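PDB 2EO4: HIT domain-containing protein from Sulfolobus tokodaii, which probably binds nucleotides and acts as a hydrolase of the histidine triad family, possibly with adenylylsulfatase activity, and carries a bound zinc ion. Local coordinates for residues Pro30-His35 and Ile99-Glu104. Sequence-based numbering, arbitrary orientation.
Sequences PVSLGH and IIPTWE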
loop_
_atom_site.group_PDB
_atom_site.type_symbol
_atom_site.label_atom_id
_atom_site.label_comp_id
_atom_site.label_asym_id
_atom_site.label_seq_id
_atom_site.Cartn_x
_atom_site.Cartn_y
_atom_site.Cartn_z
ATOM N N PRO A 30 5.578 17.415 -1.283
ATOM C CA PRO A 30 5.914 16.381 -0.296
ATOM C C PRO A 30 5.437 16.546 1.139
ATOM O O PRO A 30 5.548 17.619 1.729
ATOM C CB PRO A 30 7.436 16.311 -0.381
ATOM C CG PRO A 30 7.808 17.715 -0.675
ATOM C CD PRO A 30 6.802 18.099 -1.741
ATOM N N VAL A 31 4.913 15.455 1.688
ATOM C CA VAL A 31 4.447 15.421 3.070
ATOM C C VAL A 31 5.684 15.397 3.961
ATOM O O VAL A 31 5.700 15.971 5.050
ATOM C CB VAL A 31 3.604 14.156 3.335
ATOM C CG1 VAL A 31 3.434 13.935 4.832
ATOM C CG2 VAL A 31 2.249 14.296 2.664
ATOM N N SER A 32 6.720 14.712 3.488
ATOM C CA SER A 32 7.975 14.614 4.219
ATOM C C SER A 32 9.112 14.561 3.208
ATOM O O SER A 32 8.894 14.316 2.019
ATOM C CB SER A 32 7.997 13.360 5.101
ATOM O OG SER A 32 8.103 12.183 4.321
ATOM N N LEU A 33 10.327 14.795 3.684
ATOM C CA LEU A 33 11.497 14.792 2.821
ATOM C C LEU A 33 11.688 13.455 2.103
ATOM O O LEU A 33 11.804 12.409 2.740
ATOM C CB LEU A 33 12.742 15.121 3.651
ATOM C CG LEU A 33 14.055 15.232 2.879
ATOM C CD1 LEU A 33 14.606 16.651 2.996
ATOM C CD2 LEU A 33 15.046 14.225 3.433
ATOM N N GLY A 34 11.715 13.497 0.773
ATOM C CA GLY A 34 11.898 12.279 0.002
ATOM C C GLY A 34 10.607 11.609 -0.447
ATOM O O GLY A 34 10.649 10.558 -1.085
ATOM N N HIS A 35 9.468 12.212 -0.109
ATOM C CA HIS A 35 8.154 11.683 -0.487
ATOM C C HIS A 35 8.172 11.416 -1.993
ATOM O O HIS A 35 8.424 12.318 -2.794
ATOM C CB HIS A 35 7.074 12.712 -0.121
ATOM C CG HIS A 35 5.668 12.255 -0.370
ATOM N ND1 HIS A 35 4.574 13.018 -0.020
ATOM C CD2 HIS A 35 5.175 11.137 -0.955
ATOM C CE1 HIS A 35 3.468 12.391 -0.381
ATOM N NE2 HIS A 35 3.804 11.248 -0.951
ATOM N N ILE A 99 5.283 6.759 -1.075
ATOM C CA ILE A 99 6.342 6.267 -0.202
ATOM C C ILE A 99 6.689 7.530 0.578
ATOM O O ILE A 99 7.288 8.462 0.035
ATOM C CB ILE A 99 7.598 5.786 -0.960
ATOM C CG1 ILE A 99 7.249 4.613 -1.877
ATOM C CG2 ILE A 99 8.658 5.315 0.053
ATOM C CD1 ILE A 99 8.432 4.139 -2.742
ATOM N N ILE A 100 6.290 7.558 1.845
ATOM C CA ILE A 100 6.505 8.713 2.711
ATOM C C ILE A 100 7.465 8.362 3.847
ATOM O O ILE A 100 7.116 7.621 4.764
ATOM C CB ILE A 100 5.154 9.183 3.304
ATOM C CG1 ILE A 100 4.184 9.506 2.163
ATOM C CG2 ILE A 100 5.363 10.408 4.194
ATOM C CD1 ILE A 100 2.764 9.831 2.624
ATOM N N PRO A 101 8.696 8.892 3.795
ATOM C CA PRO A 101 9.703 8.620 4.827
ATOM C C PRO A 101 9.383 9.195 6.201
ATOM O O PRO A 101 8.763 10.252 6.322
ATOM C CB PRO A 101 10.976 9.243 4.246
ATOM C CG PRO A 101 10.746 9.186 2.756
ATOM C CD PRO A 101 9.297 9.615 2.661
ATOM N N THR A 102 9.819 8.488 7.236
ATOM C CA THR A 102 9.616 8.938 8.605
ATOM C C THR A 102 10.918 8.760 9.380
ATOM O O THR A 102 11.789 7.988 8.976
ATOM C CB THR A 102 8.492 8.140 9.317
ATOM O OG1 THR A 102 8.856 6.757 9.412
ATOM C CG2 THR A 102 7.183 8.263 8.549
ATOM N N TRP A 103 11.040 9.485 10.486
ATOM C CA TRP A 103 12.227 9.415 11.334
ATOM C C TRP A 103 11.782 9.450 12.786
ATOM O O TRP A 103 10.760 10.051 13.115
ATOM C CB TRP A 103 13.145 10.615 11.078
ATOM C CG TRP A 103 13.714 10.668 9.698
ATOM C CD1 TRP A 103 14.915 10.162 9.283
ATOM C CD2 TRP A 103 13.095 11.235 8.540
ATOM N NE1 TRP A 103 15.080 10.381 7.937
ATOM C CE2 TRP A 103 13.978 11.038 7.456
ATOM C CE3 TRP A 103 11.879 11.892 8.313
ATOM C CZ2 TRP A 103 13.682 11.473 6.161
ATOM C CZ3 TRP A 103 11.584 12.325 7.022
ATOM C CH2 TRP A 103 12.484 12.112 5.966
ATOM N N GLU A 104 12.547 8.806 13.656
ATOM C CA GLU A 104 12.208 8.812 15.067
ATOM C C GLU A 104 12.612 10.163 15.644
ATOM O O GLU A 104 12.072 10.610 16.654
ATOM C CB GLU A 104 12.910 7.655 15.779
ATOM C CG GLU A 104 12.101 6.366 15.715
ATOM C CD GLU A 104 12.919 5.129 16.008
ATOM O OE1 GLU A 104 13.741 5.169 16.946
ATOM O OE2 GLU A 104 12.729 4.113 15.305
#
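Ile100 lays its CG1 methylene over one face of the His35 imidazole, 3.7 Å from the ring centroid and 16° off the ring normal, a CH-pi contact between two side chains that run side by side. Its branching at CB suits the place: CG1 covers the ring, while CG2 reaches Val31 CG1 and packs against Ser32. The imidazole is held at both nitrogens. With CG anti to the backbone N (chi1 -176°), the His35 ring is carried back toward the start of its own segment, where ND1 accepts the Val31 N-H at 3.0 Å, nearly straight and close to the ring plane; NE2 is hydrogen-bonded to His98 ND1. Without the imidazole, as with an alanine here, the Val31 N-H and His98 ND1 would probably lose their mate and a gap would open beside Ile100. His35 stands about 7 Å, side chain to side chain, from His96, the predicted nucleophile of the histidine triad.

Ser32 supplies the hydrogen bond between the segments: OG donates to Pro101 O at 2.9 Å, in the carbonyl plane and on a lone pair. Ser32 also begins a type II beta turn closed by His35 N to Ser32 O, in which the positive phi of Gly34 (94°) favours glycine; a CB there would also press on the Pro101 ring. Farther along, Trp103 CH2 turns the indole edge to the buried carbonyl Leu33 O at 3.3 Å, while NE1 bonds to Val73 O.

The turn leads into strand 36-40, the antiparallel neighbour of strand 97-102, whose other side pairs with strand 77-84. Pro101 also packs on helix 52-72 and Leu33 on helix 122-143.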